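Side-chain contact in PA1221 (Pseudomonas aeruginosa, PDB 4DG8), which belongs to the ANL superfamily of AMP-binding enzymes, carries a phosphopantetheine attachment domain, and holds adenosine monophosphate in this model: residues Arg403-Glu408 and Arg413-Gly418. Numbering follows the deposited sequence.
Sequences RARYDE and RFIGRG. With AMP (adenosine monophosphate), chain B.
Arg405 and Arg413 lie side by side on one face of a beta hairpin that lends Phe414 and Arg417 to the AMP pocket, where they form a hydrogen-bonded antiparallel pair. CG of Arg413 sits over the centre of the Arg405 guanidinium, 3.7 Å from CZ of Arg405. Bent at chi2 and chi3, Arg413 brings its own guanidinium under NH2 of Arg405, the two planes 48° apart. Acids around the pair probably offset the two like charges: Asp358 bridges to Arg405, and Asp332 to NE of Arg413. At the guanidinium edge, Asp407 takes NH1 of Arg413 on the anti lone pair of OD2, at 3.0 Å, with the carboxylate turned 80° to the guanidinium; Arg411 also salt-bridges this oxygen.

Nearer the ligand, a classic beta bulge sets Ile415 and Gly416 against Arg403, whose O accepts from both their backbone N atoms. CD1 of Ile415 packs on the Ala404 backbone, 3.6 Å from C of Ala404. Phe414 points to the other face of the sheet, alongside Ala404. Its ring reaches the adenine edge because chi1 (-176°) turns CG away from the backbone N, and C2 of AMP lies over the middle of the Phe414 ring, 3.6 Å above its plane.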
loop_
_atom_site.group_PDB
_atom_site.type_symbol
_atom_site.label_atom_id
_atom_site.label_comp_id
_atom_site.label_asym_id
_atom_site.label_seq_id
_atom_site.Cartn_x
_atom_site.Cartn_y
_atom_site.Cartn_z
ATOM N N ARG A 403 5.764 -9.454 -15.214
ATOM C CA ARG A 403 6.767 -10.106 -16.045
ATOM C C ARG A 403 8.128 -9.488 -15.773
ATOM O O ARG A 403 8.272 -8.251 -15.695
ATOM C CB ARG A 403 6.423 -9.992 -17.536
ATOM C CG ARG A 403 5.116 -10.678 -17.944
ATOM C CD ARG A 403 5.158 -11.140 -19.396
ATOM N NE ARG A 403 6.086 -12.255 -19.576
ATOM C CZ ARG A 403 6.531 -12.681 -20.757
ATOM N NH1 ARG A 403 6.138 -12.078 -21.871
ATOM N NH2 ARG A 403 7.374 -13.706 -20.824
ATOM N N ALA A 404 9.115 -10.364 -15.609
ATOM C CA ALA A 404 10.492 -9.960 -15.366
ATOM C C ALA A 404 11.470 -10.972 -15.967
ATOM O O ALA A 404 11.054 -11.941 -16.615
ATOM C CB ALA A 404 10.738 -9.788 -13.874
ATOM N N ARG A 405 12.763 -10.728 -15.743
ATOM C CA ARG A 405 13.845 -11.595 -16.190
ATOM C C ARG A 405 14.951 -11.510 -15.150
ATOM O O ARG A 405 15.071 -10.499 -14.450
ATOM C CB ARG A 405 14.415 -11.110 -17.524
ATOM C CG ARG A 405 15.241 -9.833 -17.350
ATOM C CD ARG A 405 16.026 -9.412 -18.574
ATOM N NE ARG A 405 16.532 -8.053 -18.390
ATOM C CZ ARG A 405 17.745 -7.744 -17.929
ATOM N NH1 ARG A 405 18.614 -8.703 -17.619
ATOM N NH2 ARG A 405 18.089 -6.467 -17.778
ATOM N N TYR A 406 15.757 -12.564 -15.042
ATOM C CA TYR A 406 16.958 -12.525 -14.212
ATOM C C TYR A 406 18.091 -11.872 -14.983
ATOM O O TYR A 406 18.177 -12.020 -16.204
ATOM C CB TYR A 406 17.405 -13.934 -13.820
ATOM C CG TYR A 406 16.467 -14.666 -12.890
ATOM C CD1 TYR A 406 16.305 -14.263 -11.569
ATOM C CD2 TYR A 406 15.758 -15.777 -13.327
ATOM C CE1 TYR A 406 15.456 -14.944 -10.711
ATOM C CE2 TYR A 406 14.908 -16.460 -12.485
ATOM C CZ TYR A 406 14.755 -16.042 -11.173
ATOM O OH TYR A 406 13.909 -16.740 -10.326
ATOM N N ASP A 407 18.967 -11.164 -14.275
ATOM C CA ASP A 407 20.254 -10.770 -14.858
ATOM C C ASP A 407 21.311 -11.813 -14.510
ATOM O O ASP A 407 21.003 -12.830 -13.872
ATOM C CB ASP A 407 20.695 -9.371 -14.410
ATOM C CG ASP A 407 20.931 -9.268 -12.906
ATOM O OD1 ASP A 407 21.131 -10.314 -12.239
ATOM O OD2 ASP A 407 20.911 -8.122 -12.393
ATOM N N GLU A 408 22.551 -11.557 -14.918
ATOM C CA GLU A 408 23.646 -12.503 -14.691
ATOM C C GLU A 408 23.940 -12.735 -13.206
ATOM O O GLU A 408 24.620 -13.695 -12.852
ATOM C CB GLU A 408 24.921 -12.057 -15.421
ATOM C CG GLU A 408 25.560 -10.771 -14.867
ATOM C CD GLU A 408 24.752 -9.504 -15.159
ATOM O OE1 GLU A 408 24.237 -9.369 -16.293
ATOM O OE2 GLU A 408 24.640 -8.642 -14.256
ATOM N N ARG A 413 14.791 -8.416 -12.818
ATOM C CA ARG A 413 14.695 -7.175 -13.567
ATOM C C ARG A 413 13.253 -7.050 -14.078
ATOM O O ARG A 413 12.806 -7.858 -14.900
ATOM C CB ARG A 413 15.689 -7.222 -14.724
ATOM C CG ARG A 413 17.094 -7.632 -14.262
ATOM C CD ARG A 413 17.721 -6.555 -13.358
ATOM N NE ARG A 413 18.067 -5.393 -14.161
ATOM C CZ ARG A 413 19.270 -5.166 -14.686
ATOM N NH1 ARG A 413 20.285 -6.004 -14.473
ATOM N NH2 ARG A 413 19.456 -4.092 -15.427
ATOM N N PHE A 414 12.524 -6.057 -13.571
ATOM C CA PHE A 414 11.102 -5.912 -13.878
ATOM C C PHE A 414 10.861 -5.515 -15.340
ATOM O O PHE A 414 11.483 -4.589 -15.866
ATOM C CB PHE A 414 10.462 -4.897 -12.940
ATOM C CG PHE A 414 8.982 -4.746 -13.125
ATOM C CD1 PHE A 414 8.092 -5.502 -12.367
ATOM C CD2 PHE A 414 8.477 -3.838 -14.046
ATOM C CE1 PHE A 414 6.725 -5.361 -12.530
ATOM C CE2 PHE A 414 7.110 -3.687 -14.211
ATOM C CZ PHE A 414 6.230 -4.453 -13.456
ATOM N N ILE A 415 9.950 -6.220 -15.999
ATOM C CA ILE A 415 9.636 -5.909 -17.389
ATOM C C ILE A 415 8.318 -5.154 -17.544
ATOM O O ILE A 415 8.291 -4.036 -18.080
ATOM C CB ILE A 415 9.670 -7.159 -18.285
ATOM C CG1 ILE A 415 11.099 -7.727 -18.334
ATOM C CG2 ILE A 415 9.175 -6.819 -19.690
ATOM C CD1 ILE A 415 11.203 -9.092 -19.007
ATOM N N GLY A 416 7.223 -5.768 -17.115
ATOM C CA GLY A 416 5.929 -5.117 -17.270
ATOM C C GLY A 416 4.750 -6.065 -17.150
ATOM O O GLY A 416 4.903 -7.199 -16.708
ATOM N N ARG A 417 3.567 -5.601 -17.534
ATOM C CA ARG A 417 2.378 -6.459 -17.527
ATOM C C ARG A 417 1.802 -6.653 -18.921
ATOM O O ARG A 417 2.015 -5.836 -19.813
ATOM C CB ARG A 417 1.299 -5.915 -16.578
ATOM C CG ARG A 417 1.766 -5.811 -15.127
ATOM C CD ARG A 417 0.683 -5.248 -14.246
ATOM N NE ARG A 417 -0.453 -6.161 -14.149
ATOM C CZ ARG A 417 -0.508 -7.201 -13.325
ATOM N NH1 ARG A 417 0.529 -7.470 -12.530
ATOM N NH2 ARG A 417 -1.589 -7.980 -13.311
ATOM N N GLY A 418 1.084 -7.755 -19.101
ATOM C CA GLY A 418 0.398 -8.020 -20.345
ATOM C C GLY A 418 -1.067 -7.622 -20.286
ATOM O O GLY A 418 -1.735 -7.547 -21.319
HETATM P P AMP B . 0.140 -2.529 -5.163
HETATM O O1P AMP B . -0.915 -1.444 -5.139
HETATM O O2P AMP B . 1.303 -2.435 -4.185
HETATM O O3P AMP B . -0.593 -3.847 -4.992
HETATM O "O5'" AMP B . 0.709 -2.685 -6.639
HETATM C "C5'" AMP B . 1.520 -3.791 -6.984
HETATM C "C4'" AMP B . 1.995 -3.708 -8.408
HETATM O "O4'" AMP B . 2.713 -2.464 -8.622
HETATM C "C3'" AMP B . 2.976 -4.784 -8.836
HETATM O "O3'" AMP B . 2.336 -6.011 -9.169
HETATM C "C2'" AMP B . 3.699 -4.127 -10.004
HETATM O "O2'" AMP B . 2.897 -4.180 -11.178
HETATM C "C1'" AMP B . 3.777 -2.672 -9.534
HETATM N N9 AMP B . 5.053 -2.380 -8.841
HETATM C C8 AMP B . 5.198 -2.296 -7.496
HETATM N N7 AMP B . 6.477 -2.017 -7.147
HETATM C C5 AMP B . 7.197 -1.926 -8.275
HETATM C C6 AMP B . 8.620 -1.653 -8.617
HETATM N N6 AMP B . 9.537 -1.428 -7.659
HETATM N N1 AMP B . 8.970 -1.633 -9.926
HETATM C C2 AMP B . 8.048 -1.855 -10.887
HETATM N N3 AMP B . 6.745 -2.106 -10.647
HETATM C C4 AMP B . 6.254 -2.155 -9.389
#